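Local coordinates for protein CbsA (Xanthomonas oryzae pv. oryzae, PDB 5XYH) that probably hydrolyses cellulose as a family 6 exoglucanase, releasing cellobiose from chain ends and so degrading the plant cell wall, at residues A[292-297]-A[356-361]. Sequence-based numbering, arbitrary orientation.
Sequences GFLIDT and AYVWGK
Asp-296 lays its carboxylate over the turn that follows strand 354-358, with CG 3.6 Å from Gly-360 CA. CG stands anti to the backbone N (chi1 -174°), which carries the group along the sheet toward Gly-360 and Lys-361. There OD2 is held by Ala-235 N and takes a weaker, bent bond from Lys-361 N (3.1 Å, 132°), while OD1 accepts from Gly-298 N and from a water that also donates to Lys-361 O. Several donors thus fix the rotation of this buried carboxylate. Behind it the strands run parallel: Val-358 N gives a nearly straight bond to Ile-295 O (3.0 Å), and Thr-297 N reaches Val-358 O (2.8 Å). On the face that carries Asp-296, Leu-294 CD2 rests on Ala-356 CB (3.9 Å). On the other, Ile-295 CB approaches the Tyr-357 ring obliquely, and Thr-297 CG2 comes to it from just beyond the strand. Thr-297 OG1 lies in plane at the edge of the Trp-359 indole, 3.8 Å from CD1, and both side chains hydrogen-bond to Met-344 O. Strands 292-296 and 354-358 are parallel neighbours in the distorted beta/alpha barrel of family 6 glycoside hydrolases, and their C-terminal ends, where Asp-296 sits, probably face the substrate cleft.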
loop_
_atom_site.group_PDB
_atom_site.type_symbol
_atom_site.label_atom_id
_atom_site.label_comp_id
_atom_site.label_asym_id
_atom_site.label_seq_id
_atom_site.Cartn_x
_atom_site.Cartn_y
_atom_site.Cartn_z
ATOM N N GLY A 292 -10.895 11.096 5.326
ATOM C CA GLY A 292 -9.580 10.926 5.909
ATOM C C GLY A 292 -8.623 10.192 4.989
ATOM O O GLY A 292 -9.044 9.502 4.054
ATOM N N PHE A 293 -7.327 10.346 5.227
ATOM C CA PHE A 293 -6.321 9.646 4.439
ATOM C C PHE A 293 -5.475 8.749 5.329
ATOM O O PHE A 293 -5.050 9.157 6.417
ATOM C CB PHE A 293 -5.426 10.636 3.683
ATOM C CG PHE A 293 -6.065 11.196 2.440
ATOM C CD1 PHE A 293 -7.102 12.107 2.535
ATOM C CD2 PHE A 293 -5.626 10.814 1.181
ATOM C CE1 PHE A 293 -7.709 12.633 1.387
ATOM C CE2 PHE A 293 -6.223 11.334 0.034
ATOM C CZ PHE A 293 -7.267 12.250 0.143
ATOM N N LEU A 294 -5.240 7.521 4.865
ATOM C CA LEU A 294 -4.204 6.667 5.422
ATOM C C LEU A 294 -2.943 6.804 4.571
ATOM O O LEU A 294 -3.013 7.069 3.365
ATOM C CB LEU A 294 -4.650 5.200 5.470
ATOM C CG LEU A 294 -6.026 4.920 6.077
ATOM C CD1 LEU A 294 -6.333 3.434 6.116
ATOM C CD2 LEU A 294 -6.120 5.536 7.485
ATOM N N ILE A 295 -1.787 6.647 5.216
ATOM C CA ILE A 295 -0.510 6.513 4.522
ATOM C C ILE A 295 0.164 5.241 5.019
ATOM O O ILE A 295 0.269 5.017 6.230
ATOM C CB ILE A 295 0.399 7.737 4.726
ATOM C CG1 ILE A 295 -0.300 8.994 4.169
ATOM C CG2 ILE A 295 1.755 7.500 4.043
ATOM C CD1 ILE A 295 0.390 10.325 4.501
ATOM N N ASP A 296 0.579 4.391 4.084
ATOM C CA ASP A 296 1.335 3.183 4.412
ATOM C C ASP A 296 2.778 3.582 4.698
ATOM O O ASP A 296 3.502 3.997 3.787
ATOM C CB ASP A 296 1.266 2.190 3.257
ATOM C CG ASP A 296 1.907 0.838 3.584
ATOM O OD1 ASP A 296 2.635 0.717 4.609
ATOM O OD2 ASP A 296 1.661 -0.108 2.801
ATOM N N THR A 297 3.199 3.461 5.960
ATOM C CA THR A 297 4.539 3.862 6.370
ATOM C C THR A 297 5.403 2.668 6.757
ATOM O O THR A 297 6.392 2.829 7.478
ATOM C CB THR A 297 4.464 4.853 7.534
ATOM O OG1 THR A 297 3.798 4.232 8.647
ATOM C CG2 THR A 297 3.697 6.115 7.113
ATOM N N ALA A 356 -4.653 7.882 9.951
ATOM C CA ALA A 356 -3.701 6.983 10.594
ATOM C C ALA A 356 -2.515 6.753 9.671
ATOM O O ALA A 356 -2.648 6.850 8.452
ATOM C CB ALA A 356 -4.351 5.634 10.948
ATOM N N TYR A 357 -1.352 6.501 10.272
ATOM C CA TYR A 357 -0.266 5.809 9.581
ATOM C C TYR A 357 -0.463 4.319 9.818
ATOM O O TYR A 357 -0.714 3.907 10.952
ATOM C CB TYR A 357 1.112 6.239 10.088
ATOM C CG TYR A 357 1.423 7.721 9.965
ATOM C CD1 TYR A 357 1.008 8.463 8.866
ATOM C CD2 TYR A 357 2.144 8.372 10.952
ATOM C CE1 TYR A 357 1.291 9.828 8.761
ATOM C CE2 TYR A 357 2.436 9.722 10.863
ATOM C CZ TYR A 357 2.011 10.444 9.768
ATOM O OH TYR A 357 2.306 11.780 9.690
ATOM N N VAL A 358 -0.386 3.514 8.751
ATOM C CA VAL A 358 -0.627 2.078 8.847
ATOM C C VAL A 358 0.552 1.355 8.202
ATOM O O VAL A 358 1.270 1.907 7.367
ATOM C CB VAL A 358 -1.952 1.637 8.176
ATOM C CG1 VAL A 358 -3.166 2.361 8.790
ATOM C CG2 VAL A 358 -1.892 1.851 6.666
ATOM N N TRP A 359 0.763 0.111 8.618
ATOM C CA TRP A 359 1.705 -0.759 7.916
ATOM C C TRP A 359 0.851 -1.606 6.985
ATOM O O TRP A 359 0.399 -2.699 7.339
ATOM C CB TRP A 359 2.530 -1.596 8.886
ATOM C CG TRP A 359 3.603 -0.808 9.545
ATOM C CD1 TRP A 359 3.787 0.546 9.477
ATOM C CD2 TRP A 359 4.670 -1.319 10.347
ATOM N NE1 TRP A 359 4.892 0.904 10.194
ATOM C CE2 TRP A 359 5.449 -0.219 10.751
ATOM C CE3 TRP A 359 5.034 -2.600 10.777
ATOM C CZ2 TRP A 359 6.585 -0.360 11.560
ATOM C CZ3 TRP A 359 6.161 -2.742 11.589
ATOM C CH2 TRP A 359 6.921 -1.630 11.968
ATOM N N GLY A 360 0.586 -1.053 5.799
ATOM C CA GLY A 360 -0.209 -1.765 4.813
ATOM C C GLY A 360 0.459 -3.042 4.360
ATOM O O GLY A 360 -0.164 -4.102 4.303
ATOM N N LYS A 361 1.738 -2.964 4.034
ATOM C CA LYS A 361 2.523 -4.149 3.742
ATOM C C LYS A 361 3.584 -4.295 4.819
ATOM O O LYS A 361 4.447 -3.421 4.961
ATOM C CB LYS A 361 3.164 -4.064 2.359
ATOM C CG LYS A 361 4.126 -5.212 2.092
ATOM C CD LYS A 361 3.827 -5.891 0.772
ATOM C CE LYS A 361 4.877 -6.970 0.481
ATOM N NZ LYS A 361 4.553 -7.665 -0.788
HETATM O O HOH W 1 4.736 -0.944 4.001
#